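Local structure of mandelate racemase/muconate lactonizing enzyme (Polaromonas sp., 2OG9) at residues Ala78-Ile83 with Thr116-Ala121; Cys23-Ala28 with Glu341-Glu346; Arg225-Phe230 with Thr259-Gly264. The protein probably acts as an isomerase of the mandelate racemase/muconate lactonizing enzyme group in the enolase superfamily, abstracting a proton from a carboxylate substrate. One frame throughout, in Å; residues are numbered along the deposited sequence.

Contact 1 (Ala78-Ile83 with Thr116-Ala121); sequences AHAREI and TQAIGA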
ATOM      1  N   ALA A  78     -37.674 -24.411  -7.608  1.00 18.32           N
ATOM      2  CA  ALA A  78     -37.264 -25.259  -8.718  1.00 19.05           C
ATOM      3  C   ALA A  78     -35.866 -25.816  -8.504  1.00 20.15           C
ATOM      4  O   ALA A  78     -35.627 -26.999  -8.733  1.00 19.30           O
ATOM      5  CB  ALA A  78     -37.322 -24.476 -10.026  1.00 19.24           C
ATOM      6  N   HIS A  79     -34.940 -24.970  -8.063  1.00 20.08           N
ATOM      7  CA  HIS A  79     -33.576 -25.433  -7.833  1.00 20.32           C
ATOM      8  C   HIS A  79     -33.522 -26.378  -6.631  1.00 20.12           C
ATOM      9  O   HIS A  79     -32.869 -27.425  -6.679  1.00 20.64           O
ATOM     10  CB  HIS A  79     -32.628 -24.251  -7.607  1.00 17.72           C
ATOM     11  CG  HIS A  79     -31.183 -24.617  -7.750  1.00 18.20           C
ATOM     12  ND1 HIS A  79     -30.618 -24.942  -8.964  1.00 18.41           N
ATOM     13  CD2 HIS A  79     -30.201 -24.751  -6.828  1.00 17.37           C
ATOM     14  CE1 HIS A  79     -29.348 -25.262  -8.785  1.00 19.21           C
ATOM     15  NE2 HIS A  79     -29.070 -25.155  -7.497  1.00 17.35           N
ATOM     16  N   ALA A  80     -34.212 -26.010  -5.555  1.00 19.66           N
ATOM     17  CA  ALA A  80     -34.245 -26.838  -4.355  1.00 19.06           C
ATOM     18  C   ALA A  80     -34.740 -28.241  -4.709  1.00 19.05           C
ATOM     19  O   ALA A  80     -34.193 -29.239  -4.244  1.00 19.09           O
ATOM     20  CB  ALA A  80     -35.165 -26.209  -3.305  1.00 19.69           C
ATOM     21  N   ARG A  81     -35.775 -28.310  -5.541  1.00 20.60           N
ATOM     22  CA  ARG A  81     -36.343 -29.593  -5.954  1.00 21.21           C
ATOM     23  C   ARG A  81     -35.340 -30.405  -6.755  1.00 21.06           C
ATOM     24  O   ARG A  81     -35.229 -31.617  -6.583  1.00 19.94           O
ATOM     25  CB  ARG A  81     -37.609 -29.360  -6.790  1.00 24.09           C
ATOM     26  CG  ARG A  81     -38.282 -30.629  -7.311  1.00 26.84           C
ATOM     27  CD  ARG A  81     -39.591 -30.290  -8.018  1.00 28.13           C
ATOM     28  NE  ARG A  81     -39.377 -29.372  -9.131  1.00 31.30           N
ATOM     29  CZ  ARG A  81     -40.344 -28.710  -9.762  1.00 34.09           C
ATOM     30  NH1 ARG A  81     -41.610 -28.859  -9.394  1.00 33.75           N
ATOM     31  NH2 ARG A  81     -40.042 -27.885 -10.759  1.00 37.00           N
ATOM     32  N   GLU A  82     -34.597 -29.737  -7.628  1.00 21.42           N
ATOM     33  CA  GLU A  82     -33.621 -30.436  -8.452  1.00 21.99           C
ATOM     34  C   GLU A  82     -32.423 -30.981  -7.683  1.00 21.47           C
ATOM     35  O   GLU A  82     -31.913 -32.045  -8.018  1.00 20.63           O
ATOM     36  CB  GLU A  82     -33.142 -29.523  -9.582  1.00 23.29           C
ATOM     37  CG  GLU A  82     -32.133 -30.175 -10.509  1.00 22.29           C
ATOM     38  CD  GLU A  82     -31.771 -29.290 -11.686  1.00 22.97           C
ATOM     39  OE1 GLU A  82     -31.716 -28.057 -11.506  1.00 20.73           O
ATOM     40  OE2 GLU A  82     -31.530 -29.826 -12.790  1.00 22.86           O
ATOM     41  N   ILE A  83     -31.975 -30.277  -6.646  1.00 20.98           N
ATOM     42  CA  ILE A  83     -30.814 -30.750  -5.896  1.00 21.30           C
ATOM     43  C   ILE A  83     -31.136 -31.554  -4.637  1.00 21.45           C
ATOM     44  O   ILE A  83     -30.263 -32.230  -4.097  1.00 22.51           O
ATOM     45  CB  ILE A  83     -29.865 -29.575  -5.520  1.00 22.15           C
ATOM     46  CG1 ILE A  83     -30.524 -28.648  -4.496  1.00 24.15           C
ATOM     47  CG2 ILE A  83     -29.512 -28.779  -6.777  1.00 21.37           C
ATOM     48  CD1 ILE A  83     -29.626 -27.481  -4.073  1.00 22.21           C
ATOM     49  N   THR A 116     -27.821 -20.744  -4.040  1.00 14.48           N
ATOM     50  CA  THR A 116     -27.327 -20.881  -2.679  1.00 16.07           C
ATOM     51  C   THR A 116     -28.409 -20.548  -1.650  1.00 14.85           C
ATOM     52  O   THR A 116     -28.348 -21.009  -0.516  1.00 15.20           O
ATOM     53  CB  THR A 116     -26.059 -20.019  -2.443  1.00 17.05           C
ATOM     54  OG1 THR A 116     -26.262 -18.708  -2.967  1.00 20.71           O
ATOM     55  CG2 THR A 116     -24.851 -20.654  -3.123  1.00 20.67           C
ATOM     56  N   GLN A 117     -29.399 -19.751  -2.041  1.00 15.98           N
ATOM     57  CA  GLN A 117     -30.492 -19.429  -1.122  1.00 17.03           C
ATOM     58  C   GLN A 117     -31.330 -20.697  -0.966  1.00 18.29           C
ATOM     59  O   GLN A 117     -31.839 -20.995   0.112  1.00 16.53           O
ATOM     60  CB  GLN A 117     -31.328 -18.267  -1.670  1.00 18.26           C
ATOM     61  CG  GLN A 117     -30.491 -16.999  -1.827  1.00 15.96           C
ATOM     62  CD  GLN A 117     -31.256 -15.812  -2.385  1.00 18.57           C
ATOM     63  OE1 GLN A 117     -32.285 -15.967  -3.055  1.00 15.88           O
ATOM     64  NE2 GLN A 117     -30.732 -14.609  -2.137  1.00 17.52           N
ATOM     65  N   ALA A 118     -31.457 -21.458  -2.047  1.00 18.13           N
ATOM     66  CA  ALA A 118     -32.196 -22.715  -1.992  1.00 19.74           C
ATOM     67  C   ALA A 118     -31.416 -23.637  -1.047  1.00 18.89           C
ATOM     68  O   ALA A 118     -31.987 -24.292  -0.167  1.00 18.65           O
ATOM     69  CB  ALA A 118     -32.288 -23.326  -3.389  1.00 17.69           C
ATOM     70  N   ILE A 119     -30.102 -23.675  -1.228  1.00 17.85           N
ATOM     71  CA  ILE A 119     -29.240 -24.494  -0.384  1.00 17.86           C
ATOM     72  C   ILE A 119     -29.412 -24.081   1.084  1.00 17.43           C
ATOM     73  O   ILE A 119     -29.437 -24.925   1.981  1.00 17.33           O
ATOM     74  CB  ILE A 119     -27.751 -24.339  -0.812  1.00 16.33           C
ATOM     75  CG1 ILE A 119     -27.534 -25.006  -2.175  1.00 16.26           C
ATOM     76  CG2 ILE A 119     -26.826 -24.947   0.234  1.00 15.86           C
ATOM     77  CD1 ILE A 119     -26.116 -24.825  -2.742  1.00 15.32           C
ATOM     78  N   GLY A 120     -29.543 -22.779   1.311  1.00 15.93           N
ATOM     79  CA  GLY A 120     -29.711 -22.256   2.657  1.00 17.29           C
ATOM     80  C   GLY A 120     -30.913 -22.804   3.409  1.00 16.94           C
ATOM     81  O   GLY A 120     -30.860 -22.941   4.627  1.00 15.43           O
ATOM     82  N   ALA A 121     -31.998 -23.106   2.703  1.00 16.69           N
ATOM     83  CA  ALA A 121     -33.180 -23.650   3.368  1.00 16.85           C
ATOM     84  C   ALA A 121     -32.814 -24.993   3.990  1.00 17.11           C
ATOM     85  O   ALA A 121     -33.223 -25.298   5.120  1.00 15.94           O
ATOM     86  CB  ALA A 121     -34.323 -23.823   2.374  1.00 17.78           C
TER
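Ala80 and Ala118 meet where helix 73-83 crosses helix 114-133. The signed crossing angle of the short segments is -64°, and their axes approach to 8.7 Å. At the crossing both sides present only a methyl. That of Ala118 points at the other helix and rests against its backbone, with Ala118 CB 3.9 Å from Ala80 N. It also meets the second methyl, with Ala80 CB 4.1 Å from Ala118 CB. The backbones come nearest here, the CA atoms of the two alanines 5.2 Å apart. No hydrogen bond joins the segments.

About a turn further along helix 73-83, Ile83 reaches Ile119, the residue after Ala118: Ile83 CD1 is 3.8 Å from Ile119 CG1. The two isoleucine side chains cross at about a right angle. Ile83 places CG1 between its backbone N and carbonyl carbon (chi1 68°), the crowded position, and reaches across with the tip of that branch. Its other branch turns back on its own helix: Ile83 CG2 lies 3.7 Å above one face of the His79 ring, toward the rim. Ala118 CB meets the edge of that ring near its plane, a looser touch at 4.3 Å from His79 CD2.

The side of helix 73-83 turned from helix 114-133 is more open to solvent. Arg81 is exposed and Glu82 partly so, though Glu82 OE1 bonds Gly72 N of the second subunit. Leu114 of that subunit also packs on His79.

The pair belongs to the N-terminal capping domain of the enolase fold. Phe122 of helix 114-133 packs on Ala80 and Ile83. Helix 95-104 covers Ile119 with Trp99, Leu102 and Cys103. Ala80 also packs on the antiparallel sheet, through Ile20 of strand 15-26 and Leu50 of strand 46-56.

Contact 2 (Cys23-Ala28 with Glu341-Glu346); sequences CYLPLA and EPLFNE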
ATOM      1  N   CYS A  23     -44.202 -21.569  -0.022  1.00 24.08           N
ATOM      2  CA  CYS A  23     -45.335 -20.942   0.644  1.00 25.06           C
ATOM      3  C   CYS A  23     -45.397 -19.434   0.423  1.00 25.58           C
ATOM      4  O   CYS A  23     -44.443 -18.722   0.714  1.00 25.34           O
ATOM      5  CB  CYS A  23     -45.238 -21.256   2.139  1.00 27.33           C
ATOM      6  SG  CYS A  23     -46.464 -20.468   3.176  1.00 28.46           S
ATOM      7  N   TYR A  24     -46.521 -18.945  -0.093  1.00 25.45           N
ATOM      8  CA  TYR A  24     -46.668 -17.514  -0.338  1.00 26.98           C
ATOM      9  C   TYR A  24     -47.403 -16.806   0.788  1.00 27.92           C
ATOM     10  O   TYR A  24     -48.625 -16.915   0.927  1.00 26.62           O
ATOM     11  CB  TYR A  24     -47.366 -17.274  -1.675  1.00 28.02           C
ATOM     12  CG  TYR A  24     -46.448 -17.543  -2.842  1.00 28.69           C
ATOM     13  CD1 TYR A  24     -45.814 -16.497  -3.511  1.00 30.23           C
ATOM     14  CD2 TYR A  24     -46.167 -18.849  -3.242  1.00 29.28           C
ATOM     15  CE1 TYR A  24     -44.921 -16.745  -4.550  1.00 29.46           C
ATOM     16  CE2 TYR A  24     -45.273 -19.109  -4.278  1.00 29.86           C
ATOM     17  CZ  TYR A  24     -44.658 -18.051  -4.927  1.00 27.95           C
ATOM     18  OH  TYR A  24     -43.787 -18.302  -5.963  1.00 30.04           O
ATOM     19  N   LEU A  25     -46.626 -16.091   1.593  1.00 27.52           N
ATOM     20  CA  LEU A  25     -47.123 -15.341   2.738  1.00 28.62           C
ATOM     21  C   LEU A  25     -47.771 -14.030   2.310  1.00 29.04           C
ATOM     22  O   LEU A  25     -47.101 -13.131   1.797  1.00 28.66           O
ATOM     23  CB  LEU A  25     -45.963 -15.041   3.691  1.00 28.60           C
ATOM     24  CG  LEU A  25     -46.232 -14.129   4.887  1.00 30.38           C
ATOM     25  CD1 LEU A  25     -47.213 -14.806   5.833  1.00 28.69           C
ATOM     26  CD2 LEU A  25     -44.914 -13.830   5.603  1.00 31.35           C
ATOM     27  N   PRO A  26     -49.091 -13.902   2.503  1.00 29.87           N
ATOM     28  CA  PRO A  26     -49.749 -12.655   2.110  1.00 30.94           C
ATOM     29  C   PRO A  26     -49.471 -11.600   3.175  1.00 32.61           C
ATOM     30  O   PRO A  26     -49.462 -11.906   4.367  1.00 32.48           O
ATOM     31  CB  PRO A  26     -51.220 -13.056   2.046  1.00 31.83           C
ATOM     32  CG  PRO A  26     -51.329 -14.031   3.160  1.00 32.45           C
ATOM     33  CD  PRO A  26     -50.070 -14.880   3.010  1.00 29.82           C
ATOM     34  N   LEU A  27     -49.219 -10.368   2.755  1.00 32.42           N
ATOM     35  CA  LEU A  27     -48.946  -9.310   3.716  1.00 35.53           C
ATOM     36  C   LEU A  27     -50.227  -8.530   3.988  1.00 37.81           C
ATOM     37  O   LEU A  27     -50.934  -8.139   3.059  1.00 37.62           O
ATOM     38  CB  LEU A  27     -47.852  -8.379   3.184  1.00 34.77           C
ATOM     39  CG  LEU A  27     -46.502  -9.050   2.892  1.00 34.55           C
ATOM     40  CD1 LEU A  27     -45.514  -8.013   2.405  1.00 33.24           C
ATOM     41  CD2 LEU A  27     -45.976  -9.732   4.143  1.00 34.04           C
ATOM     42  N   ALA A  28     -50.532  -8.325   5.266  1.00 40.73           N
ATOM     43  CA  ALA A  28     -51.737  -7.599   5.657  1.00 43.61           C
ATOM     44  C   ALA A  28     -51.688  -6.178   5.119  1.00 45.53           C
ATOM     45  O   ALA A  28     -52.721  -5.547   4.897  1.00 45.74           O
ATOM     46  CB  ALA A  28     -51.865  -7.577   7.175  1.00 44.10           C
ATOM     47  N   GLU A 341     -44.830 -14.219  11.527  1.00 20.47           N
ATOM     48  CA  GLU A 341     -45.531 -14.940  12.593  1.00 23.28           C
ATOM     49  C   GLU A 341     -46.610 -15.949  12.173  1.00 22.38           C
ATOM     50  O   GLU A 341     -46.675 -17.039  12.731  1.00 23.60           O
ATOM     51  CB  GLU A 341     -46.122 -13.943  13.599  1.00 21.79           C
ATOM     52  CG  GLU A 341     -45.062 -13.088  14.282  1.00 24.79           C
ATOM     53  CD  GLU A 341     -45.622 -12.229  15.402  1.00 26.75           C
ATOM     54  OE1 GLU A 341     -46.729 -11.673  15.234  1.00 28.74           O
ATOM     55  OE2 GLU A 341     -44.946 -12.099  16.445  1.00 26.90           O
ATOM     56  N   PRO A 342     -47.466 -15.606  11.192  1.00 22.44           N
ATOM     57  CA  PRO A 342     -48.521 -16.529  10.751  1.00 24.26           C
ATOM     58  C   PRO A 342     -48.022 -17.897  10.272  1.00 24.36           C
ATOM     59  O   PRO A 342     -48.779 -18.864  10.246  1.00 23.56           O
ATOM     60  CB  PRO A 342     -49.203 -15.761   9.617  1.00 24.74           C
ATOM     61  CG  PRO A 342     -49.014 -14.346  10.003  1.00 24.17           C
ATOM     62  CD  PRO A 342     -47.582 -14.320  10.486  1.00 23.84           C
ATOM     63  N   LEU A 343     -46.752 -17.971   9.893  1.00 22.95           N
ATOM     64  CA  LEU A 343     -46.173 -19.216   9.393  1.00 23.30           C
ATOM     65  C   LEU A 343     -45.821 -20.215  10.483  1.00 22.34           C
ATOM     66  O   LEU A 343     -45.699 -21.410  10.217  1.00 22.59           O
ATOM     67  CB  LEU A 343     -44.894 -18.921   8.602  1.00 22.95           C
ATOM     68  CG  LEU A 343     -44.937 -17.993   7.388  1.00 25.32           C
ATOM     69  CD1 LEU A 343     -43.510 -17.721   6.926  1.00 26.57           C
ATOM     70  CD2 LEU A 343     -45.755 -18.624   6.268  1.00 25.74           C
ATOM     71  N   PHE A 344     -45.648 -19.722  11.705  1.00 21.29           N
ATOM     72  CA  PHE A 344     -45.245 -20.566  12.819  1.00 21.53           C
ATOM     73  C   PHE A 344     -46.215 -20.601  13.997  1.00 21.53           C
ATOM     74  O   PHE A 344     -47.067 -19.730  14.141  1.00 20.66           O
ATOM     75  CB  PHE A 344     -43.875 -20.102  13.308  1.00 22.54           C
ATOM     76  CG  PHE A 344     -42.896 -19.857  12.195  1.00 22.65           C
ATOM     77  CD1 PHE A 344     -42.485 -20.902  11.372  1.00 23.77           C
ATOM     78  CD2 PHE A 344     -42.413 -18.577  11.946  1.00 22.35           C
ATOM     79  CE1 PHE A 344     -41.606 -20.677  10.312  1.00 22.56           C
ATOM     80  CE2 PHE A 344     -41.532 -18.339  10.886  1.00 24.66           C
ATOM     81  CZ  PHE A 344     -41.129 -19.392  10.067  1.00 23.13           C
ATOM     82  N   ASN A 345     -46.057 -21.616  14.839  1.00 21.73           N
ATOM     83  CA  ASN A 345     -46.899 -21.793  16.014  1.00 21.90           C
ATOM     84  C   ASN A 345     -46.263 -21.139  17.229  1.00 21.83           C
ATOM     85  O   ASN A 345     -46.906 -20.994  18.264  1.00 24.70           O
ATOM     86  CB  ASN A 345     -47.093 -23.280  16.298  1.00 21.98           C
ATOM     87  CG  ASN A 345     -47.775 -23.999  15.162  1.00 21.70           C
ATOM     88  OD1 ASN A 345     -47.321 -25.056  14.712  1.00 25.11           O
ATOM     89  ND2 ASN A 345     -48.874 -23.434  14.687  1.00 19.63           N
ATOM     90  N   GLU A 346     -45.003 -20.735  17.093  1.00 20.30           N
ATOM     91  CA  GLU A 346     -44.263 -20.116  18.190  1.00 18.68           C
ATOM     92  C   GLU A 346     -44.126 -18.604  18.018  1.00 20.03           C
ATOM     93  O   GLU A 346     -44.330 -18.078  16.929  1.00 19.83           O
ATOM     94  CB  GLU A 346     -42.872 -20.746  18.298  1.00 20.40           C
ATOM     95  CG  GLU A 346     -42.861 -22.261  18.531  1.00 22.16           C
ATOM     96  CD  GLU A 346     -43.213 -23.061  17.291  1.00 23.64           C
ATOM     97  OE1 GLU A 346     -43.186 -22.496  16.176  1.00 21.71           O
ATOM     98  OE2 GLU A 346     -43.504 -24.269  17.424  1.00 24.48           O
TER
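The bond from Phe344 N to Glu341 O, 3.1 Å long, closes the 3-10 turn that sets Pro342 and Leu343 against Cys23 and Leu25. The turn is also tied to Ser368, whose OG bonds the carbonyl of Pro342 and whose backbone bonds Leu343. Across the contact itself there are no hydrogen bonds.

Leu343 and Leu25 share the contact equally. Leu343 touches strand 15-26 with one branch, its CD2 methyl lying 3.7 Å from Cys23 SG. The same methyl is 4.1 Å from Leu25 CD1, and the two leucine side chains cross obliquely. Cys23 and Leu25 both carry their first side-chain atom anti to the backbone N (chi1 175° and 173°). The sulfur and the leucine branch therefore both reach Leu343 CD2 from one face of the strand. Leu25 CD1 also touches Pro342 CB, more loosely at 4.4 Å. Within the turn, Leu343 CB sits 3.9 Å above the centre of the Phe344 ring. Trp374 of helix 370-374 packs on Cys23, Leu25 and Pro342, and Ile49 of strand 46-56 packs on Leu343.

The patch is plain apolar packing. It seats the loop after barrel strand 333-335 on the antiparallel sheet of the capping domain, the two-domain build characteristic of the enolase superfamily.

Contact 3 (Arg225-Phe230 with Thr259-Gly264); sequences RMCRIF and TPIATG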
ATOM      1  N   ARG A 225     -24.590  15.170   2.328  1.00 29.12           N
ATOM      2  CA  ARG A 225     -25.318  16.272   2.954  1.00 31.22           C
ATOM      3  C   ARG A 225     -26.294  15.812   4.037  1.00 30.56           C
ATOM      4  O   ARG A 225     -26.397  16.443   5.088  1.00 30.84           O
ATOM      5  CB  ARG A 225     -26.072  17.086   1.891  1.00 31.14           C
ATOM      6  CG  ARG A 225     -25.279  18.251   1.290  1.00 33.58           C
ATOM      7  CD  ARG A 225     -24.021  17.798   0.566  1.00 34.67           C
ATOM      8  NE  ARG A 225     -23.209  18.934   0.132  1.00 34.68           N
ATOM      9  CZ  ARG A 225     -23.348  19.566  -1.031  1.00 35.19           C
ATOM     10  NH1 ARG A 225     -24.268  19.173  -1.903  1.00 33.73           N
ATOM     11  NH2 ARG A 225     -22.577  20.610  -1.316  1.00 31.75           N
HETATM   12  N   MSE A 226     -27.008  14.719   3.786  1.00 30.87           N
HETATM   13  CA  MSE A 226     -27.966  14.204   4.764  1.00 31.29           C
HETATM   14  C   MSE A 226     -27.280  13.664   6.016  1.00 30.15           C
HETATM   15  O   MSE A 226     -27.763  13.877   7.130  1.00 30.32           O
HETATM   16  CB  MSE A 226     -28.837  13.111   4.143  1.00 33.32           C
HETATM   17  CG  MSE A 226     -29.793  13.621   3.077  1.00 36.82           C
HETATM   18 SE   MSE A 226     -30.960  15.023   3.748  1.00 55.01          SE
HETATM   19  CE  MSE A 226     -32.373  13.917   4.483  1.00 37.49           C
ATOM     20  N   CYS A 227     -26.163  12.962   5.843  1.00 28.88           N
ATOM     21  CA  CYS A 227     -25.447  12.438   7.000  1.00 28.02           C
ATOM     22  C   CYS A 227     -24.961  13.606   7.850  1.00 28.08           C
ATOM     23  O   CYS A 227     -25.015  13.558   9.079  1.00 26.47           O
ATOM     24  CB  CYS A 227     -24.259  11.574   6.563  1.00 28.89           C
ATOM     25  SG  CYS A 227     -24.722   9.954   5.890  1.00 27.59           S
ATOM     26  N   ARG A 228     -24.492  14.659   7.184  1.00 27.73           N
ATOM     27  CA  ARG A 228     -24.007  15.852   7.872  1.00 29.11           C
ATOM     28  C   ARG A 228     -25.099  16.413   8.783  1.00 28.75           C
ATOM     29  O   ARG A 228     -24.863  16.704   9.954  1.00 27.71           O
ATOM     30  CB  ARG A 228     -23.601  16.915   6.846  1.00 29.05           C
ATOM     31  CG  ARG A 228     -23.071  18.214   7.449  1.00 31.21           C
ATOM     32  CD  ARG A 228     -21.789  17.983   8.233  1.00 30.85           C
ATOM     33  NE  ARG A 228     -20.699  17.533   7.372  1.00 30.15           N
ATOM     34  CZ  ARG A 228     -19.544  17.048   7.821  1.00 31.54           C
ATOM     35  NH1 ARG A 228     -19.328  16.952   9.128  1.00 30.38           N
ATOM     36  NH2 ARG A 228     -18.609  16.650   6.966  1.00 26.91           N
ATOM     37  N   ILE A 229     -26.295  16.556   8.228  1.00 31.76           N
ATOM     38  CA  ILE A 229     -27.430  17.090   8.966  1.00 34.48           C
ATOM     39  C   ILE A 229     -27.838  16.193  10.133  1.00 34.32           C
ATOM     40  O   ILE A 229     -28.148  16.682  11.216  1.00 34.77           O
ATOM     41  CB  ILE A 229     -28.644  17.285   8.029  1.00 36.13           C
ATOM     42  CG1 ILE A 229     -28.284  18.273   6.915  1.00 37.02           C
ATOM     43  CG2 ILE A 229     -29.839  17.795   8.822  1.00 39.12           C
ATOM     44  CD1 ILE A 229     -29.298  18.332   5.792  1.00 38.28           C
ATOM     45  N   PHE A 230     -27.823  14.881   9.915  1.00 33.61           N
ATOM     46  CA  PHE A 230     -28.214  13.933  10.955  1.00 33.57           C
ATOM     47  C   PHE A 230     -27.224  13.786  12.108  1.00 34.16           C
ATOM     48  O   PHE A 230     -27.590  13.288  13.171  1.00 34.28           O
ATOM     49  CB  PHE A 230     -28.473  12.547  10.349  1.00 34.05           C
ATOM     50  CG  PHE A 230     -29.797  12.422   9.646  1.00 34.33           C
ATOM     51  CD1 PHE A 230     -30.979  12.807  10.278  1.00 35.58           C
ATOM     52  CD2 PHE A 230     -29.869  11.887   8.362  1.00 35.16           C
ATOM     53  CE1 PHE A 230     -32.215  12.662   9.640  1.00 35.17           C
ATOM     54  CE2 PHE A 230     -31.096  11.736   7.716  1.00 34.46           C
ATOM     55  CZ  PHE A 230     -32.272  12.124   8.358  1.00 34.77           C
ATOM     56  N   THR A 259     -21.706   9.239  13.142  1.00 22.16           N
ATOM     57  CA  THR A 259     -22.837   8.318  13.065  1.00 22.70           C
ATOM     58  C   THR A 259     -22.481   7.029  12.335  1.00 18.98           C
ATOM     59  O   THR A 259     -21.963   7.055  11.217  1.00 18.79           O
ATOM     60  CB  THR A 259     -24.030   8.957  12.334  1.00 23.85           C
ATOM     61  OG1 THR A 259     -24.379  10.188  12.980  1.00 24.51           O
ATOM     62  CG2 THR A 259     -25.237   8.018  12.362  1.00 24.67           C
ATOM     63  N   PRO A 260     -22.754   5.879  12.964  1.00 17.10           N
ATOM     64  CA  PRO A 260     -22.451   4.595  12.333  1.00 17.26           C
ATOM     65  C   PRO A 260     -23.223   4.415  11.033  1.00 18.12           C
ATOM     66  O   PRO A 260     -24.365   4.863  10.906  1.00 18.78           O
ATOM     67  CB  PRO A 260     -22.885   3.581  13.387  1.00 17.16           C
ATOM     68  CG  PRO A 260     -22.596   4.305  14.673  1.00 18.84           C
ATOM     69  CD  PRO A 260     -23.113   5.698  14.382  1.00 16.82           C
ATOM     70  N   ILE A 261     -22.577   3.771  10.070  1.00 16.42           N
ATOM     71  CA  ILE A 261     -23.181   3.467   8.788  1.00 17.09           C
ATOM     72  C   ILE A 261     -23.464   1.975   8.839  1.00 18.72           C
ATOM     73  O   ILE A 261     -22.607   1.187   9.235  1.00 16.38           O
ATOM     74  CB  ILE A 261     -22.215   3.757   7.631  1.00 19.62           C
ATOM     75  CG1 ILE A 261     -21.859   5.245   7.630  1.00 19.98           C
ATOM     76  CG2 ILE A 261     -22.836   3.318   6.295  1.00 20.12           C
ATOM     77  CD1 ILE A 261     -23.070   6.165   7.553  1.00 20.47           C
ATOM     78  N   ALA A 262     -24.678   1.594   8.461  1.00 18.43           N
ATOM     79  CA  ALA A 262     -25.071   0.197   8.470  1.00 18.34           C
ATOM     80  C   ALA A 262     -25.425  -0.223   7.059  1.00 18.80           C
ATOM     81  O   ALA A 262     -26.138   0.488   6.359  1.00 16.74           O
ATOM     82  CB  ALA A 262     -26.269   0.000   9.380  1.00 19.83           C
ATOM     83  N   THR A 263     -24.924  -1.376   6.637  1.00 18.74           N
ATOM     84  CA  THR A 263     -25.230  -1.861   5.301  1.00 19.86           C
ATOM     85  C   THR A 263     -24.946  -3.357   5.198  1.00 19.22           C
ATOM     86  O   THR A 263     -24.383  -3.951   6.119  1.00 18.84           O
ATOM     87  CB  THR A 263     -24.404  -1.100   4.241  1.00 20.95           C
ATOM     88  OG1 THR A 263     -24.834  -1.489   2.930  1.00 23.91           O
ATOM     89  CG2 THR A 263     -22.923  -1.400   4.402  1.00 22.42           C
ATOM     90  N   GLY A 264     -25.359  -3.961   4.086  1.00 17.94           N
ATOM     91  CA  GLY A 264     -25.122  -5.378   3.875  1.00 19.65           C
ATOM     92  C   GLY A 264     -26.356  -6.246   3.698  1.00 20.60           C
ATOM     93  O   GLY A 264     -26.253  -7.381   3.232  1.00 19.33           O
TER
HETATM   94  O   HOH W   1     -26.696  10.814  14.130  1.00 26.98           O
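Cys227 and Ile261 are brought together by their torsions. Cys227 holds SG beside its backbone N (chi1 -73°). Ile261 sets CG1 beside its backbone N (chi1 -61°) and bends again at CD1 (chi2 -56°). This swings CD1 toward helix 220-230 although CB itself does not aim there. The result is a light apolar touch, with Cys227 SG 4.5 Å from Ile261 CD1.

The second link is polar and runs through a water. Phe230 O and Thr259 OG1 are 4.5 Å apart and do not bond directly. One water donates to both: it lies 2.8 Å from Phe230 O and 2.7 Å from Thr259 OG1. The water thus joins a carbonyl in the last turn of the helix to Thr259, two residues before strand 261-263. Thr259 OG1 has a stronger tie as well, a hydrogen bond to Glu231 OE1, and a weak one to Arg225 of a neighbouring subunit. Phe230 starts toward the strand at CB, but its ring leads away.

A calcium site in this entry involves Ala254 and Phe257, which pack on Ile261 and Cys227; a calcium ion lies about 6 Å from the Ile261 side chain.

The contact lies in the TIM barrel domain. Strand 261-263 runs parallel between strands 238-239 and 284-285. Ile238 of the first touches Cys227, Phe230 and Thr259, while helix 247-256 flanks the segments with Leu253 on Cys227 and His250 on Ile261.

How the contacts relate
From the N terminus, the chain first lays down strand 15-26, which opens contact 2. That contact closes only at 341-346, over 300 residues later. Contacts 1 and 3 are both nested inside this long loop and follow each other in series. Contact 1 closes first, joining two helices of the capping domain. Contact 3 comes later, joining a barrel helix to a barrel strand. Contact 2 then ties the loop that follows the last barrel strand back to the first strand of the chain. None of the three touch. Contact 3 lies across the centre of the chain from both others, with its centre about 36 Å from that of contact 1.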